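Local coordinates for protein 3-oxosteroid 1-dehydrogenase (Sterolibacterium denitrificans, PDB 7P18) that probably catalyses the FAD-dependent 1,2-dehydrogenation of 3-oxosteroids to 3-oxo-Delta(1)-steroids, and binds FAD and androsta-1,4-diene-3,17-dione, at residues N276-M279 / R280-L284; T300-T303 / I304-A307; M317-A320 / W321-P324. All blocks are in the same frame, centred on the assembly; numbering follows the deposited sequence.

Contact 1 of 3, residues N276-M279 / R280-L284; sequences NQQM and REQYL
Gln277 and Glu281 meet through different first torsions: CG of Gln277 stands anti to its backbone N (chi1 180°), whereas CG of Glu281 stands anti to its carbonyl carbon (chi1 -75°), and a bend at chi2 of Gln277 swings the amide toward the carboxylate. Gln277 NE2 donates to Glu281 OE2 at 2.8 Å; the acceptor lies close to the amide plane, but the amide comes from the anti side of the carboxylate and out of its plane, with the two planes 76° apart. The same amide is fixed from both ends, since NE2 also reaches Thr288 O and OE1 accepts from Ala290 N. One residue further on, Gln278 and Gln282 run side by side, and Gln278 NE2 donates to Gln282 OE1 at 2.9 Å along a more bent path. On another side of the helix Met279 CE rests 4.0 Å from Tyr283 CE2. Arg280 bonds partners beyond the helix, NE to Thr288 OG1 and NH1 in a salt bridge with Asp495, and Leu284 CD1 packs 3.8 Å above one face of its guanidinium. In the backbone, Arg280 N donates to Asn276 O at 2.9 Å, and Met279 N donates to Asn276 OD1 at 3.0 Å, the evidence for a side-chain N-cap on the short helix 277-283.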
# COMPACT_ATOMS: atom_id res chain seq x y z
N ASN A 276 -6.09 4.19 15.04
CA ASN A 276 -6.20 4.83 16.37
C ASN A 276 -6.71 6.24 16.18
O ASN A 276 -5.94 7.15 15.79
CB ASN A 276 -4.87 4.72 17.14
CG ASN A 276 -4.93 5.32 18.53
OD1 ASN A 276 -5.66 6.28 18.75
ND2 ASN A 276 -4.09 4.85 19.44
N GLN A 277 -8.03 6.45 16.40
CA GLN A 277 -8.67 7.76 16.10
C GLN A 277 -8.04 8.84 16.98
O GLN A 277 -7.89 9.99 16.53
CB GLN A 277 -10.20 7.65 16.29
CG GLN A 277 -10.90 8.95 16.01
CD GLN A 277 -10.94 9.24 14.54
OE1 GLN A 277 -10.96 8.32 13.74
NE2 GLN A 277 -11.02 10.50 14.21
N GLN A 278 -7.69 8.54 18.23
CA GLN A 278 -7.08 9.58 19.12
C GLN A 278 -5.74 10.05 18.51
O GLN A 278 -5.46 11.26 18.45
CB GLN A 278 -6.88 8.98 20.52
CG GLN A 278 -6.11 9.89 21.47
CD GLN A 278 -4.59 9.77 21.37
OE1 GLN A 278 -4.01 8.68 21.42
NE2 GLN A 278 -3.93 10.92 21.29
N MET A 279 -4.92 9.11 18.05
CA MET A 279 -3.60 9.45 17.46
C MET A 279 -3.80 10.18 16.12
O MET A 279 -3.10 11.19 15.89
CB MET A 279 -2.75 8.18 17.32
CG MET A 279 -2.24 7.69 18.66
SD MET A 279 -1.08 6.30 18.53
CE MET A 279 0.38 7.18 18.01
N ARG A 280 -4.80 9.79 15.31
CA ARG A 280 -5.15 10.53 14.08
C ARG A 280 -5.46 11.96 14.46
O ARG A 280 -4.94 12.90 13.84
CB ARG A 280 -6.32 9.90 13.32
CG ARG A 280 -6.10 8.48 12.83
CD ARG A 280 -7.32 8.02 12.00
NE ARG A 280 -7.42 8.72 10.73
CZ ARG A 280 -7.13 8.17 9.54
NH1 ARG A 280 -6.72 6.92 9.46
NH2 ARG A 280 -7.23 8.90 8.45
N GLU A 281 -6.34 12.16 15.45
CA GLU A 281 -6.69 13.56 15.80
C GLU A 281 -5.50 14.31 16.39
O GLU A 281 -5.41 15.54 16.19
CB GLU A 281 -7.89 13.56 16.74
CG GLU A 281 -9.12 13.24 15.94
CD GLU A 281 -10.39 13.06 16.70
OE1 GLU A 281 -10.37 13.40 17.89
OE2 GLU A 281 -11.38 12.58 16.08
N GLN A 282 -4.62 13.61 17.09
CA GLN A 282 -3.41 14.27 17.67
C GLN A 282 -2.49 14.76 16.52
O GLN A 282 -1.91 15.85 16.62
CB GLN A 282 -2.72 13.31 18.62
CG GLN A 282 -1.46 13.90 19.27
CD GLN A 282 -0.86 12.99 20.30
OE1 GLN A 282 -1.34 11.90 20.56
NE2 GLN A 282 0.27 13.41 20.85
N TYR A 283 -2.33 13.98 15.46
CA TYR A 283 -1.19 14.17 14.53
C TYR A 283 -1.62 14.56 13.11
O TYR A 283 -0.92 15.41 12.50
CB TYR A 283 -0.37 12.89 14.50
CG TYR A 283 0.40 12.60 15.76
CD1 TYR A 283 1.41 13.44 16.20
CD2 TYR A 283 0.12 11.47 16.52
CE1 TYR A 283 2.14 13.14 17.34
CE2 TYR A 283 0.83 11.17 17.67
CZ TYR A 283 1.85 12.01 18.08
OH TYR A 283 2.54 11.73 19.23
N LEU A 284 -2.69 13.97 12.58
CA LEU A 284 -3.09 14.11 11.15
C LEU A 284 -3.96 15.32 10.91
O LEU A 284 -4.58 15.87 11.83
CB LEU A 284 -3.81 12.83 10.73
CG LEU A 284 -2.99 11.54 10.78
CD1 LEU A 284 -3.84 10.38 10.29
CD2 LEU A 284 -1.69 11.63 9.97

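Contact 2 of 3, residues T300-T303 / I304-A307; sequences TGDT and IRAA. With FAD (flavin-adenine dinucleotide), chain C.
Asp302 and Arg305 lie side by side in the first turn of helix 302-309, whose N-cap position is taken by Gly301, within the FAD-binding fold. Their flat ends are turned steeply against each other, the carboxylate and guanidinium planes standing 77° apart, and the salt bridge between them is long: Arg305 NH2 to Asp302 OD1 is 3.4 Å, a weak hydrogen bond. A face of the guanidinium covers Asp302 CA, while Thr300 O sits at its edge, near its plane, and accepts a weak bond from Arg305 NH1 at 2.8 Å. The bend at chi3 (-39°) folds the arginine back over the helix start, where its NH1 can meet this carbonyl. Arg305 N also makes the ordinary helical bond to Gly301 O, 3.1 Å. Thr303 directs its hydroxyl outside the turn, to Asn527 OD1, and Ala307 N closes on Thr303 O at 3.0 Å. The two carboxylate oxygens of Asp302 thus divide their work: OD1 faces the arginine, while OD2 pairs with Lys38 and accepts from the adenine amino group, FAD N6A lying 2.9 Å from Asp302 OD2.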
# COMPACT_ATOMS: atom_id res chain seq x y z
N THR A 300 -2.56 0.42 15.58
CA THR A 300 -3.10 1.42 16.54
C THR A 300 -1.94 2.13 17.24
O THR A 300 -2.16 2.70 18.30
CB THR A 300 -4.07 0.72 17.51
OG1 THR A 300 -3.49 -0.44 18.13
CG2 THR A 300 -5.32 0.24 16.81
N GLY A 301 -0.71 2.09 16.69
CA GLY A 301 0.38 2.96 17.19
C GLY A 301 0.94 2.46 18.52
O GLY A 301 1.58 3.25 19.23
N ASP A 302 0.77 1.17 18.82
CA ASP A 302 1.12 0.58 20.15
C ASP A 302 2.64 0.68 20.41
O ASP A 302 3.04 0.96 21.53
CB ASP A 302 0.71 -0.88 20.23
CG ASP A 302 -0.79 -1.16 20.05
OD1 ASP A 302 -1.58 -0.24 20.23
OD2 ASP A 302 -1.12 -2.30 19.73
N THR A 303 3.48 0.44 19.41
CA THR A 303 4.96 0.49 19.57
C THR A 303 5.44 1.93 19.47
O THR A 303 6.49 2.25 20.08
CB THR A 303 5.69 -0.42 18.59
OG1 THR A 303 5.54 0.14 17.27
CG2 THR A 303 5.18 -1.84 18.62
N ILE A 304 4.74 2.78 18.73
CA ILE A 304 5.11 4.21 18.59
C ILE A 304 5.00 4.85 19.98
O ILE A 304 5.98 5.52 20.44
CB ILE A 304 4.25 4.91 17.51
CG1 ILE A 304 4.61 4.37 16.12
CG2 ILE A 304 4.44 6.40 17.59
CD1 ILE A 304 3.69 4.83 14.99
N ARG A 305 3.89 4.65 20.66
CA ARG A 305 3.66 5.26 22.00
C ARG A 305 4.74 4.77 22.98
O ARG A 305 5.34 5.58 23.69
CB ARG A 305 2.23 4.93 22.47
CG ARG A 305 1.15 5.73 21.75
CD ARG A 305 -0.26 5.61 22.37
NE ARG A 305 -0.57 4.25 22.85
CZ ARG A 305 -1.07 3.26 22.12
NH1 ARG A 305 -1.34 3.43 20.83
NH2 ARG A 305 -1.30 2.09 22.67
N ALA A 306 5.00 3.47 22.98
CA ALA A 306 5.93 2.81 23.93
C ALA A 306 7.35 3.31 23.72
O ALA A 306 8.07 3.57 24.71
CB ALA A 306 5.82 1.33 23.77
N ALA A 307 7.77 3.48 22.46
CA ALA A 307 9.13 3.97 22.12
C ALA A 307 9.27 5.45 22.47
O ALA A 307 10.32 5.87 23.01
CB ALA A 307 9.42 3.69 20.65
PA FAD C . 1.66 -4.21 8.25
O1A FAD C . 1.86 -4.90 6.95
O2A FAD C . 0.25 -3.74 8.46
O5B FAD C . 2.10 -5.23 9.39
C5B FAD C . 2.03 -4.79 10.77
C4B FAD C . 1.63 -5.97 11.61
O4B FAD C . 1.89 -5.67 13.00
C3B FAD C . 0.15 -6.38 11.52
O3B FAD C . 0.01 -7.78 11.27
C2B FAD C . -0.41 -5.97 12.89
O2B FAD C . -1.57 -6.71 13.26
C1B FAD C . 0.82 -6.12 13.79
N9A FAD C . 0.76 -5.36 15.04
C8A FAD C . 0.17 -4.15 15.29
N7A FAD C . 0.23 -3.81 16.57
C5A FAD C . 0.93 -4.85 17.18
C6A FAD C . 1.33 -5.08 18.51
N6A FAD C . 1.02 -4.29 19.54
N1A FAD C . 2.02 -6.21 18.76
C2A FAD C . 2.30 -7.03 17.74
N3A FAD C . 1.92 -6.95 16.46
C4A FAD C . 1.25 -5.81 16.24
N1 FAD C . 2.48 -0.53 -0.56
C2 FAD C . 3.45 -0.84 -1.45
O2 FAD C . 4.61 -0.41 -1.31
N3 FAD C . 3.21 -1.64 -2.50
C4 FAD C . 1.93 -1.97 -2.90
O4 FAD C . 1.79 -2.79 -3.80
C4X FAD C . 0.86 -1.64 -2.02
N5 FAD C . -0.38 -1.97 -2.34
C5X FAD C . -1.37 -1.71 -1.43
C6 FAD C . -2.69 -2.14 -1.70
C7 FAD C . -3.70 -2.02 -0.76
C7M FAD C . -5.10 -2.52 -1.07
C8 FAD C . -3.39 -1.52 0.51
C8M FAD C . -4.47 -1.40 1.57
C9 FAD C . -2.13 -1.02 0.77
C9A FAD C . -1.08 -1.15 -0.16
N10 FAD C . 0.22 -0.67 0.08
C10 FAD C . 1.24 -0.93 -0.83
C1' FAD C . 0.59 -0.13 1.39
C2' FAD C . 1.23 -1.24 2.25
O2' FAD C . 0.40 -2.40 2.34
C3' FAD C . 1.60 -0.77 3.66
O3' FAD C . 2.12 0.56 3.66
C4' FAD C . 2.55 -1.74 4.32
O4' FAD C . 1.97 -3.03 4.26
C5' FAD C . 2.90 -1.39 5.75
O5' FAD C . 3.72 -2.47 6.24
P FAD C . 4.06 -2.58 7.79
O1P FAD C . 4.87 -3.81 7.86
O2P FAD C . 4.51 -1.31 8.36
O3P FAD C . 2.61 -2.92 8.46

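Contact 3 of 3, residues M317-A320 / W321-P324; sequences MDWA and WWVP
Ala320 O receives the backbone N of Trp322 at 2.9 Å, a weak bond whose N-H path is strongly bent. That geometry follows from an inverse gamma turn centred on Trp321, which brings the indole of Trp322 back over Ala320. The methyl of Ala320 then forms a CH-pi contact: its CB lies 3.6 Å from the centroid of the six-membered ring of Trp322 and only 12° off the ring normal. Ala320 O also lies over a face of this indole, 3.5 Å above the plane and offset toward the rim. Both contacts depend on CG of Trp322 standing anti to its carbonyl carbon (chi1 -49°). The turn occurs at the start of strand 320-326, which pairs antiparallel with strand 486-502; Trp319 and Trp321 make backbone bonds to that neighbour. With an alanine at Trp322 the Ala320 methyl would lose its aromatic cover, and a gap is likely to open toward Tyr371 and Leu364. Trp319 meets Trp322 obliquely, their nearest rings having centroids 5.9 Å apart and planes at 46°. Trp321 instead comes within about 4 Å of FAD, nearest its ribityl chain; its NE1 makes a weak bond to Asn526 OD1, and its ring meets Tyr536.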
# COMPACT_ATOMS: atom_id res chain seq x y z
N MET A 317 4.73 12.97 11.32
CA MET A 317 3.53 12.34 11.96
C MET A 317 2.24 12.93 11.38
O MET A 317 1.18 12.31 11.57
CB MET A 317 3.60 12.50 13.47
CG MET A 317 4.72 11.67 14.09
SD MET A 317 4.44 9.95 14.05
CE MET A 317 3.27 9.77 15.41
N ASP A 318 2.33 14.06 10.70
CA ASP A 318 1.15 14.74 10.09
C ASP A 318 0.82 14.13 8.71
O ASP A 318 -0.21 14.54 8.15
CB ASP A 318 1.35 16.26 10.09
CG ASP A 318 2.58 16.76 9.35
OD1 ASP A 318 3.57 16.06 9.31
OD2 ASP A 318 2.50 17.82 8.78
N TRP A 319 1.62 13.17 8.21
CA TRP A 319 1.40 12.57 6.87
C TRP A 319 0.87 11.14 6.97
O TRP A 319 1.32 10.35 7.83
CB TRP A 319 2.70 12.62 6.04
CG TRP A 319 2.86 13.94 5.36
CD1 TRP A 319 3.17 15.12 5.94
CD2 TRP A 319 2.54 14.26 4.00
NE1 TRP A 319 3.14 16.14 5.05
CE2 TRP A 319 2.77 15.64 3.84
CE3 TRP A 319 2.16 13.51 2.89
CZ2 TRP A 319 2.59 16.30 2.63
CZ3 TRP A 319 2.00 14.16 1.68
CH2 TRP A 319 2.21 15.52 1.55
N ALA A 320 -0.05 10.79 6.07
CA ALA A 320 -0.49 9.40 5.88
C ALA A 320 -0.22 9.03 4.42
O ALA A 320 -0.07 9.94 3.55
CB ALA A 320 -1.95 9.20 6.25
N TRP A 321 -0.22 7.74 4.16
CA TRP A 321 -0.18 7.22 2.78
C TRP A 321 -1.61 7.35 2.23
O TRP A 321 -2.34 6.35 2.23
CB TRP A 321 0.35 5.80 2.75
CG TRP A 321 1.74 5.56 3.28
CD1 TRP A 321 2.07 4.85 4.39
CD2 TRP A 321 2.99 5.81 2.61
NE1 TRP A 321 3.44 4.68 4.49
CE2 TRP A 321 4.02 5.31 3.43
CE3 TRP A 321 3.33 6.49 1.45
CZ2 TRP A 321 5.36 5.38 3.05
CZ3 TRP A 321 4.65 6.58 1.08
CH2 TRP A 321 5.66 6.03 1.88
N TRP A 322 -2.00 8.55 1.82
CA TRP A 322 -3.42 8.82 1.41
C TRP A 322 -3.79 7.91 0.23
O TRP A 322 -2.93 7.58 -0.64
CB TRP A 322 -3.67 10.29 1.05
CG TRP A 322 -3.16 11.28 2.04
CD1 TRP A 322 -2.18 12.20 1.84
CD2 TRP A 322 -3.65 11.48 3.38
NE1 TRP A 322 -2.02 12.96 2.98
CE2 TRP A 322 -2.87 12.50 3.95
CE3 TRP A 322 -4.63 10.87 4.17
CZ2 TRP A 322 -3.08 12.97 5.25
CZ3 TRP A 322 -4.79 11.28 5.49
CH2 TRP A 322 -4.04 12.34 6.01
N VAL A 323 -5.05 7.50 0.20
CA VAL A 323 -5.71 6.96 -1.03
C VAL A 323 -7.16 7.42 -1.00
O VAL A 323 -7.81 7.33 0.04
CB VAL A 323 -5.55 5.43 -1.15
CG1 VAL A 323 -6.28 4.62 -0.09
CG2 VAL A 323 -5.90 4.92 -2.53
N PRO A 324 -7.75 7.85 -2.14
CA PRO A 324 -9.20 8.04 -2.21
C PRO A 324 -9.84 6.68 -1.93
O PRO A 324 -9.41 5.71 -2.47
CB PRO A 324 -9.48 8.54 -3.64
CG PRO A 324 -8.25 8.16 -4.43
CD PRO A 324 -7.11 8.18 -3.42

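Overall arrangement
From the N terminus, the three contacts follow in series, with neither nesting nor crossing; each closes only a local turn. Contact 1 builds helix 277-283, contact 2 opens helix 302-309 beside the adenine end of FAD, and contact 3 begins strand 320-326 nearer the flavin and steroid. Contacts 1 and 2 have centres 12 Å apart and join directly: Asn276 ND2 probably bonds Thr300 O at 3.1 Å, and Met279 SD packs near Arg305 NH1. Contact 1 also meets contact 3, since Leu284 CD2 and Tyr283 CB approach Met317 O. Contacts 2 and 3 touch more lightly, through Ile304 CG2 and Met317 CE. Helix 277-283 therefore bridges the adenine-binding helix and the antiparallel sheet.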